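Local coordinates for protein glycoside Hydrolase (Bacteroides uniformis, PDB 5T99) that probably cleaves terminal beta-galactoside units from agarose-derived sugars, as a family 2 glycoside hydrolase that binds the inhibitor galacto-isofagomine, at residues A[291-294]-A[299-302]; A[207-210]-A[216-219]; A[319-324]-A[728-733]; A[370-375]-A[382-387]. All blocks are in the same frame, centred on the assembly; numbering follows the deposited sequence. Where two conformers were deposited one is given.

Contact 1 of 4, residues A[291-294]-A[299-302]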
# COMPACT_ATOMS: atom_id res chain seq x y z
N ARG A 291 -18.63 6.21 9.78
CA ARG A 291 -19.27 5.14 9.01
C ARG A 291 -19.52 3.98 9.95
O ARG A 291 -18.79 3.80 10.93
CB ARG A 291 -18.41 4.72 7.79
CG ARG A 291 -17.37 3.61 7.98
CD ARG A 291 -16.19 4.08 8.80
NE ARG A 291 -15.22 3.02 9.08
CZ ARG A 291 -15.24 2.19 10.13
NH1 ARG A 291 -14.27 1.29 10.27
NH2 ARG A 291 -16.21 2.24 11.06
N LYS A 292 -20.57 3.22 9.65
CA LYS A 292 -20.86 1.97 10.35
C LYS A 292 -20.49 0.78 9.47
O LYS A 292 -20.57 0.86 8.22
CB LYS A 292 -22.32 1.88 10.82
CG LYS A 292 -23.38 1.89 9.72
CD LYS A 292 -24.78 1.98 10.32
CE LYS A 292 -25.88 2.12 9.27
NZ LYS A 292 -27.03 2.95 9.73
N ILE A 293 -20.06 -0.29 10.12
CA ILE A 293 -19.78 -1.55 9.45
C ILE A 293 -20.46 -2.68 10.19
O ILE A 293 -20.70 -2.61 11.38
CB ILE A 293 -18.27 -1.84 9.27
CG1 ILE A 293 -17.52 -1.79 10.61
CG2 ILE A 293 -17.66 -0.87 8.26
CD1 ILE A 293 -16.23 -2.57 10.61
N CYS A 294 -20.76 -3.72 9.45
CA CYS A 294 -21.56 -4.81 9.96
C CYS A 294 -21.32 -6.01 9.04
O CYS A 294 -21.07 -5.84 7.86
CB CYS A 294 -23.04 -4.40 9.94
SG CYS A 294 -24.09 -5.41 10.98
N GLY A 299 -22.79 -11.72 4.13
CA GLY A 299 -22.05 -10.62 3.51
C GLY A 299 -21.59 -9.54 4.46
O GLY A 299 -21.81 -9.62 5.67
N PHE A 300 -20.95 -8.53 3.88
CA PHE A 300 -20.40 -7.39 4.61
C PHE A 300 -21.22 -6.15 4.25
O PHE A 300 -21.72 -6.02 3.12
CB PHE A 300 -18.91 -7.19 4.26
CG PHE A 300 -18.14 -6.45 5.32
CD1 PHE A 300 -17.43 -7.15 6.30
CD2 PHE A 300 -18.11 -5.06 5.35
CE1 PHE A 300 -16.73 -6.47 7.29
CE2 PHE A 300 -17.41 -4.37 6.33
CZ PHE A 300 -16.72 -5.08 7.31
N PHE A 301 -21.35 -5.24 5.22
CA PHE A 301 -22.20 -4.07 5.07
C PHE A 301 -21.46 -2.80 5.49
O PHE A 301 -20.84 -2.77 6.54
CB PHE A 301 -23.49 -4.24 5.88
CG PHE A 301 -24.35 -5.38 5.41
CD1 PHE A 301 -25.41 -5.15 4.54
CD2 PHE A 301 -24.09 -6.69 5.83
CE1 PHE A 301 -26.20 -6.21 4.09
CE2 PHE A 301 -24.86 -7.75 5.38
CZ PHE A 301 -25.92 -7.52 4.50
N LEU A 302 -21.56 -1.78 4.64
CA LEU A 302 -21.02 -0.45 4.90
C LEU A 302 -22.17 0.56 4.86
O LEU A 302 -22.87 0.68 3.84
CB LEU A 302 -19.96 -0.09 3.84
CG LEU A 302 -19.36 1.31 3.92
CD1 LEU A 302 -18.63 1.51 5.24
CD2 LEU A 302 -18.42 1.58 2.75

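Contact 2 of 4, residues A[207-210]-A[216-219]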
# COMPACT_ATOMS: atom_id res chain seq x y z
N VAL A 207 -4.52 9.85 29.55
CA VAL A 207 -3.67 10.95 30.03
C VAL A 207 -2.64 10.40 31.01
O VAL A 207 -2.99 9.63 31.91
CB VAL A 207 -4.49 12.08 30.70
CG1 VAL A 207 -3.57 13.19 31.18
CG2 VAL A 207 -5.54 12.62 29.74
N LYS A 208 -1.39 10.80 30.81
CA LYS A 208 -0.28 10.42 31.67
C LYS A 208 0.08 11.62 32.56
O LYS A 208 0.20 12.75 32.08
CB LYS A 208 0.93 10.02 30.82
CG LYS A 208 2.12 9.45 31.59
CD LYS A 208 1.83 8.05 32.10
CE LYS A 208 3.04 7.44 32.81
NZ LYS A 208 3.37 8.19 34.05
N ASN A 209 0.24 11.35 33.86
CA ASN A 209 0.64 12.36 34.85
C ASN A 209 2.08 12.07 35.31
O ASN A 209 2.30 11.28 36.23
CB ASN A 209 -0.32 12.34 36.05
CG ASN A 209 -0.00 13.42 37.08
OD1 ASN A 209 0.95 14.18 36.93
ND2 ASN A 209 -0.82 13.49 38.13
N ALA A 210 3.03 12.73 34.66
CA ALA A 210 4.45 12.60 35.01
C ALA A 210 4.91 13.60 36.08
O ALA A 210 6.10 13.69 36.32
CB ALA A 210 5.32 12.73 33.75
N LYS A 216 -6.62 16.52 38.78
CA LYS A 216 -7.82 16.39 37.97
C LYS A 216 -7.64 17.33 36.78
O LYS A 216 -7.39 18.51 36.96
CB LYS A 216 -9.07 16.77 38.78
CG LYS A 216 -10.37 16.69 37.97
CD LYS A 216 -11.58 16.18 38.77
CE LYS A 216 -12.38 17.29 39.44
NZ LYS A 216 -13.32 17.98 38.50
N PHE A 217 -7.76 16.78 35.57
CA PHE A 217 -7.43 17.52 34.34
C PHE A 217 -8.64 17.60 33.43
O PHE A 217 -9.37 16.62 33.29
CB PHE A 217 -6.26 16.86 33.64
CG PHE A 217 -5.08 16.60 34.54
CD1 PHE A 217 -4.30 17.65 35.01
CD2 PHE A 217 -4.77 15.31 34.95
CE1 PHE A 217 -3.22 17.41 35.85
CE2 PHE A 217 -3.70 15.07 35.80
CZ PHE A 217 -2.92 16.12 36.24
N ASN A 218 -8.85 18.76 32.82
CA ASN A 218 -9.95 18.96 31.88
C ASN A 218 -9.52 18.62 30.46
O ASN A 218 -8.36 18.81 30.10
CB ASN A 218 -10.51 20.39 31.96
CG ASN A 218 -11.32 20.63 33.23
OD1 ASN A 218 -11.90 19.71 33.80
ND2 ASN A 218 -11.37 21.87 33.67
N ILE A 219 -10.46 18.11 29.69
CA ILE A 219 -10.22 17.69 28.32
C ILE A 219 -11.22 18.40 27.43
O ILE A 219 -12.41 18.36 27.72
CB ILE A 219 -10.41 16.17 28.14
CG1 ILE A 219 -9.48 15.38 29.07
CG2 ILE A 219 -10.18 15.74 26.69
CD1 ILE A 219 -9.92 13.96 29.33

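Contact 3 of 4, residues A[319-324]-A[728-733]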
# COMPACT_ATOMS: atom_id res chain seq x y z
N GLY A 319 8.52 -0.04 -5.98
CA GLY A 319 9.37 -0.33 -7.12
C GLY A 319 10.63 0.51 -7.14
O GLY A 319 11.38 0.48 -6.17
N PRO A 320 10.86 1.32 -8.22
CA PRO A 320 12.04 2.19 -8.28
C PRO A 320 12.26 3.10 -7.08
O PRO A 320 13.40 3.47 -6.81
CB PRO A 320 11.79 3.05 -9.53
CG PRO A 320 10.87 2.24 -10.38
CD PRO A 320 10.01 1.47 -9.42
N MET A 321 11.18 3.47 -6.39
CA MET A 321 11.28 4.28 -5.17
C MET A 321 11.66 3.48 -3.93
O MET A 321 11.88 4.07 -2.87
CB MET A 321 9.96 5.02 -4.92
CG MET A 321 9.57 6.01 -6.00
SD MET A 321 10.73 7.39 -6.23
CE MET A 321 10.78 8.11 -4.58
N GLY A 322 11.76 2.16 -4.03
CA GLY A 322 12.10 1.34 -2.88
C GLY A 322 11.04 1.39 -1.78
O GLY A 322 9.86 1.69 -2.05
N ALA A 323 11.46 1.14 -0.55
CA ALA A 323 10.56 1.04 0.61
C ALA A 323 10.43 2.32 1.45
O ALA A 323 9.54 2.40 2.29
CB ALA A 323 10.98 -0.11 1.51
N ALA A 324 11.30 3.31 1.25
CA ALA A 324 11.16 4.58 1.98
C ALA A 324 9.76 5.18 1.73
O ALA A 324 9.32 5.25 0.59
CB ALA A 324 12.24 5.57 1.59
N LYS A 728 9.95 16.12 -1.51
CA LYS A 728 9.42 14.75 -1.45
C LYS A 728 8.51 14.39 -2.65
O LYS A 728 8.51 13.25 -3.12
CB LYS A 728 8.66 14.57 -0.13
CG LYS A 728 9.40 15.16 1.07
CD LYS A 728 8.57 15.13 2.35
CE LYS A 728 7.47 16.19 2.35
NZ LYS A 728 6.70 16.21 3.63
N ASP A 729 7.75 15.37 -3.13
CA ASP A 729 6.76 15.17 -4.20
C ASP A 729 7.40 14.84 -5.54
O ASP A 729 8.50 15.29 -5.83
CB ASP A 729 5.92 16.45 -4.33
CG ASP A 729 4.60 16.23 -5.00
OD1 ASP A 729 4.18 15.05 -5.19
OD2 ASP A 729 3.96 17.25 -5.34
N LEU A 730 6.68 14.06 -6.35
CA LEU A 730 7.23 13.43 -7.54
C LEU A 730 6.39 13.74 -8.77
O LEU A 730 5.18 13.89 -8.66
CB LEU A 730 7.24 11.91 -7.37
CG LEU A 730 7.88 11.31 -6.13
CD1 LEU A 730 7.53 9.83 -6.00
CD2 LEU A 730 9.39 11.49 -6.17
N SER A 731 7.03 13.81 -9.93
CA SER A 731 6.32 13.65 -11.20
C SER A 731 6.76 12.34 -11.80
O SER A 731 7.95 12.05 -11.85
CB SER A 731 6.59 14.81 -12.16
OG SER A 731 5.66 14.78 -13.25
N TYR A 732 5.79 11.53 -12.22
CA TYR A 732 6.03 10.27 -12.94
C TYR A 732 5.86 10.52 -14.44
O TYR A 732 4.73 10.65 -14.93
CB TYR A 732 5.06 9.19 -12.47
CG TYR A 732 5.43 8.54 -11.15
CD1 TYR A 732 6.03 7.27 -11.11
CD2 TYR A 732 5.18 9.18 -9.94
CE1 TYR A 732 6.37 6.68 -9.90
CE2 TYR A 732 5.51 8.59 -8.73
CZ TYR A 732 6.10 7.34 -8.71
OH TYR A 732 6.41 6.78 -7.50
N ILE A 733 6.97 10.56 -15.16
CA ILE A 733 6.98 10.87 -16.59
C ILE A 733 7.10 9.59 -17.41
O ILE A 733 8.16 8.98 -17.46
CB ILE A 733 8.10 11.88 -16.93
CG1 ILE A 733 7.90 13.18 -16.14
CG2 ILE A 733 8.14 12.17 -18.43
CD1 ILE A 733 9.14 14.05 -16.01

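Contact 4 of 4, residues A[370-375]-A[382-387]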
# COMPACT_ATOMS: atom_id res chain seq x y z
N GLU A 370 -3.21 -6.37 8.04
CA GLU A 370 -2.67 -7.72 8.33
C GLU A 370 -1.38 -7.67 9.15
O GLU A 370 -0.47 -6.92 8.83
CB GLU A 370 -2.45 -8.49 7.03
CG GLU A 370 -2.10 -9.97 7.24
CD GLU A 370 -2.36 -10.81 6.01
OE1 GLU A 370 -1.51 -10.80 5.08
OE2 GLU A 370 -3.41 -11.49 5.97
N ALA A 371 -1.30 -8.48 10.19
CA ALA A 371 -0.22 -8.38 11.16
C ALA A 371 1.03 -9.19 10.81
O ALA A 371 2.14 -8.67 10.92
CB ALA A 371 -0.72 -8.80 12.54
N PHE A 372 0.84 -10.46 10.41
CA PHE A 372 1.94 -11.44 10.35
C PHE A 372 1.82 -12.39 9.18
O PHE A 372 0.72 -12.69 8.70
CB PHE A 372 1.97 -12.31 11.62
CG PHE A 372 1.98 -11.53 12.91
CD1 PHE A 372 3.01 -10.66 13.19
CD2 PHE A 372 0.97 -11.70 13.85
CE1 PHE A 372 3.03 -9.94 14.38
CE2 PHE A 372 0.98 -10.99 15.04
CZ PHE A 372 2.01 -10.11 15.31
N ASP A 373 2.97 -12.90 8.74
CA ASP A 373 3.06 -13.92 7.69
C ASP A 373 3.37 -15.32 8.24
O ASP A 373 3.17 -16.32 7.54
CB ASP A 373 4.12 -13.51 6.66
CG ASP A 373 4.23 -14.49 5.51
OD1 ASP A 373 3.20 -14.77 4.85
OD2 ASP A 373 5.36 -14.99 5.27
N GLU A 374 3.85 -15.41 9.47
CA GLU A 374 4.00 -16.71 10.16
C GLU A 374 3.86 -16.52 11.67
O GLU A 374 4.05 -15.41 12.17
CB GLU A 374 5.36 -17.35 9.82
CG GLU A 374 6.57 -16.54 10.27
CD GLU A 374 7.90 -17.18 9.88
OE1 GLU A 374 8.08 -17.51 8.71
OE2 GLU A 374 8.77 -17.33 10.75
N TRP A 375 3.52 -17.59 12.39
CA TRP A 375 3.30 -17.49 13.83
C TRP A 375 4.41 -18.20 14.59
O TRP A 375 5.50 -17.64 14.67
CB TRP A 375 1.91 -18.00 14.21
CG TRP A 375 0.78 -17.23 13.65
CD1 TRP A 375 0.81 -15.96 13.14
CD2 TRP A 375 -0.58 -17.66 13.56
NE1 TRP A 375 -0.45 -15.58 12.72
CE2 TRP A 375 -1.32 -16.61 12.97
CE3 TRP A 375 -1.25 -18.84 13.93
CZ2 TRP A 375 -2.69 -16.70 12.74
CZ3 TRP A 375 -2.61 -18.93 13.70
CH2 TRP A 375 -3.32 -17.87 13.10
N ASN A 382 14.72 -17.03 9.43
CA ASN A 382 14.76 -15.89 10.34
C ASN A 382 13.48 -15.03 10.28
O ASN A 382 13.54 -13.81 10.45
CB ASN A 382 16.01 -15.06 10.06
CG ASN A 382 17.29 -15.84 10.34
OD1 ASN A 382 17.55 -16.24 11.47
ND2 ASN A 382 18.10 -16.04 9.31
N GLY A 383 12.34 -15.69 10.06
CA GLY A 383 11.03 -15.04 10.07
C GLY A 383 10.52 -14.71 11.47
O GLY A 383 11.26 -14.82 12.47
N TYR A 384 9.25 -14.30 11.54
CA TYR A 384 8.68 -13.79 12.79
C TYR A 384 8.60 -14.84 13.91
O TYR A 384 8.57 -14.48 15.08
CB TYR A 384 7.30 -13.14 12.53
CG TYR A 384 6.80 -12.33 13.71
CD1 TYR A 384 7.46 -11.17 14.11
CD2 TYR A 384 5.67 -12.71 14.44
CE1 TYR A 384 7.03 -10.42 15.20
CE2 TYR A 384 5.24 -11.97 15.53
CZ TYR A 384 5.92 -10.83 15.90
OH TYR A 384 5.52 -10.06 16.97
N HIS A 385 8.60 -16.13 13.56
CA HIS A 385 8.61 -17.22 14.56
C HIS A 385 9.73 -17.11 15.62
O HIS A 385 9.57 -17.62 16.73
CB HIS A 385 8.68 -18.59 13.88
CG HIS A 385 10.06 -18.98 13.47
ND1 HIS A 385 10.60 -18.62 12.25
CD2 HIS A 385 11.02 -19.68 14.12
CE1 HIS A 385 11.84 -19.07 12.18
NE2 HIS A 385 12.12 -19.73 13.29
N LEU A 386 10.84 -16.48 15.28
CA LEU A 386 11.88 -16.16 16.26
C LEU A 386 11.40 -15.25 17.39
O LEU A 386 11.91 -15.32 18.50
CB LEU A 386 13.08 -15.49 15.59
CG LEU A 386 13.89 -16.35 14.62
CD1 LEU A 386 14.91 -15.48 13.88
CD2 LEU A 386 14.56 -17.52 15.33
N TYR A 387 10.44 -14.39 17.08
CA TYR A 387 9.97 -13.36 18.00
C TYR A 387 8.57 -13.59 18.54
O TYR A 387 8.18 -12.90 19.49
CB TYR A 387 10.04 -12.01 17.31
CG TYR A 387 11.38 -11.81 16.65
CD1 TYR A 387 12.53 -11.65 17.43
CD2 TYR A 387 11.51 -11.83 15.27
CE1 TYR A 387 13.77 -11.49 16.83
CE2 TYR A 387 12.75 -11.66 14.67
CZ TYR A 387 13.86 -11.50 15.45
OH TYR A 387 15.07 -11.34 14.85

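Contact 1 of 4, residues A[291-294]-A[299-302]
Segments 291-294 and 299-302 run antiparallel, with Cys294 and Phe301 as a hydrogen-bonded pair and Ile293 opposite Leu302 as a non-hydrogen-bonded pair. Phe301 N gives to Cys294 O at 2.7 Å, and Cys294 N gives to Phe301 O at 3.1 Å. Beside these bonds, Ile293 CA makes a CH...O contact of 3.3 Å with Phe301 O. Ile293 and Leu302 put their side chains on one face of the hairpin, and Cys294 and Phe301 put theirs on the other. Leu302 CG lies anti to its backbone N (chi1 176°), and CD1 then reaches Arg291 CG at 3.7 Å and Ile293 CG2 at 4.0 Å. This is the beta hairpin of strands 293-296 and 299-302; strand 299-302 pairs onward with barrel strand 305-313. The Phe300 ring packs on the Ile293 side of the hairpin. Cys294 O stands over the centre of one face of this ring, and Phe300 CE2 meets Ile293 CB at 4.0 Å. Strand 409-416 touches the same ring through Ile410 and Met411. Shortening Phe300 to an alanine would probably leave a gap beside Ile293, Ile410 and Met411 and take the ring away from under Cys294 O. On the Cys294 side of the hairpin, Phe301 turns its ring edge to Cys294 O. Arg291 turns its polar end to Pro407 O through NE.

Contact 2 of 4, residues A[207-210]-A[216-219]
Phe217 and Asn209 meet in the interior of a beta sandwich, the immunoglobulin-like fold usual for this family 2 domain. Strand 198-209 belongs to a three-stranded sheet and strand 215-224 to a four-stranded one. The contact therefore bridges two sheets, and the backbones stay well apart: the nearest CA atoms, Val207 and Phe217, are 8.7 Å from each other. Side chains alone span the distance. The closer part is at the end of the ring. Asn209 ND2 lies in the ring plane at the edge of Phe217, and the amide plane is almost perpendicular to the ring, at 89°. Asn209 CG points away from its own backbone N (chi1 -177°), which carries the amide across toward the other sheet. The amide is buried, but its polar atoms are satisfied: ND2 gives to Gly213 O and Val240 O, and OD1 bonds Thr211 OG1. These three bonds fix how the amide is turned against the phenyl edge. The looser part lies beside it. Val207 CG1 approaches Phe217 CD2 obliquely, at 4.5 Å. Val180 touches both Val207 and Phe217, and Ile274 of strand 268-276 also packs on Val207. On the outer side, Lys208 points away from the other sheet. Lys216 and Asn218 are exposed, flanking the buried Phe217 along their strand. At the phenyl edge, Asn209 ND2 sits nearly midway between two ring carbons, 3.9 Å from Phe217 CZ and 4.0 Å from Phe217 CE2.

Contact 3 of 4, residues A[319-324]-A[728-733]
Met321 and Leu730 reach toward each other tip to tip across the join between the TIM-barrel domain and the C-terminal domain. The Met321 methyl, CE, lies 3.9 Å from Leu730 CD1 and 4.0 Å from Leu730 CD2, so it faces the fork of the leucine. The sulfur is nearly as close, with Met321 SD 4.0 Å from Leu730 CD1. The thioether chain is folded rather than extended: chi2 (-63°) and chi3 (-57°) both bend it, which brings SD and CE together against the leucine. Tyr732 comes in at a slant, further along the same strand. Its hydroxyl, OH, rests 3.6 Å from Met321 CG, beside the base of the thioether chain. The contact between the segments is thus made by van der Waals packing of buried side chains. Cutting Met321 back to an alanine is likely to open a gap before the methyls of Leu730 and take away the CG against which the Tyr732 hydroxyl rests. Behind the methionine, the backbone turns through a short 3-10 segment, with Gly322 N bonded to Gly319 O at 2.7 Å. Next to the leucine, Asp729 OD1 takes the Leu730 N-H from above its carboxylate plane and also forms a salt bridge with Arg720. Ile791 of strand 787-793, next in the sheet to strand 730-738, touches Met321, Leu730 and Tyr732. From the barrel side, helix 327-339 brings Ala329 against Tyr732, and Arg332 makes a cation-pi contact with that ring.

Contact 4 of 4, residues A[370-375]-A[382-387]
Tyr384, Glu374 and Phe372 bury the most surface here, within one loop of the TIM-barrel domain between strand 366-370 and helix 388-403. The rings of Phe372 and Tyr384 lie nearly parallel, with planes 15° apart and centroids 4.5 Å apart. They are slid so far apart that they barely overlap. Phe372 CD1 sits over the rim of the tyrosine face. Tyr384 OH bonds Asp395 of helix 388-403. Glu374 O lies at the edge of the Tyr384 ring, near its plane. CG of Glu374 stands between the backbone N and the carbonyl carbon (chi1 63°), and the rest of the chain extends to His385. There Glu374 OE2 accepts two bonds, from His385 ND1 at 2.7 Å and from His385 N at 3.1 Å. The first lies in the imidazole plane; the second uses the anti lone pair. Gly383 passes close beside Glu374 OE2. Glu374 OE1 takes the backbone N-H of Lys379. The carboxylate thus ties both its oxygens to the loop, and its charge is likely to favour a proton on His385 ND1.

Overall arrangement
The four contacts are separate and none touches another. Contact 2 lies furthest out, in the beta-sandwich domain, with its centre about 35 Å from that of contact 1. Contacts 1 and 4 both belong to the TIM-barrel domain; their nearest atoms are about 14 Å apart. Contact 3 joins that domain to the C-terminal one, and its nearest atoms are about 15 Å from contact 4, which falls between its two segments in sequence. Contact 4 lies near the ligand pocket: the Glu374 side chain is about 11 Å from galacto-isofagomine, and in the same segment 370-375 Glu370 bonds the pocket residue His349 and Asp373 forms a salt bridge with Arg161, another pocket residue.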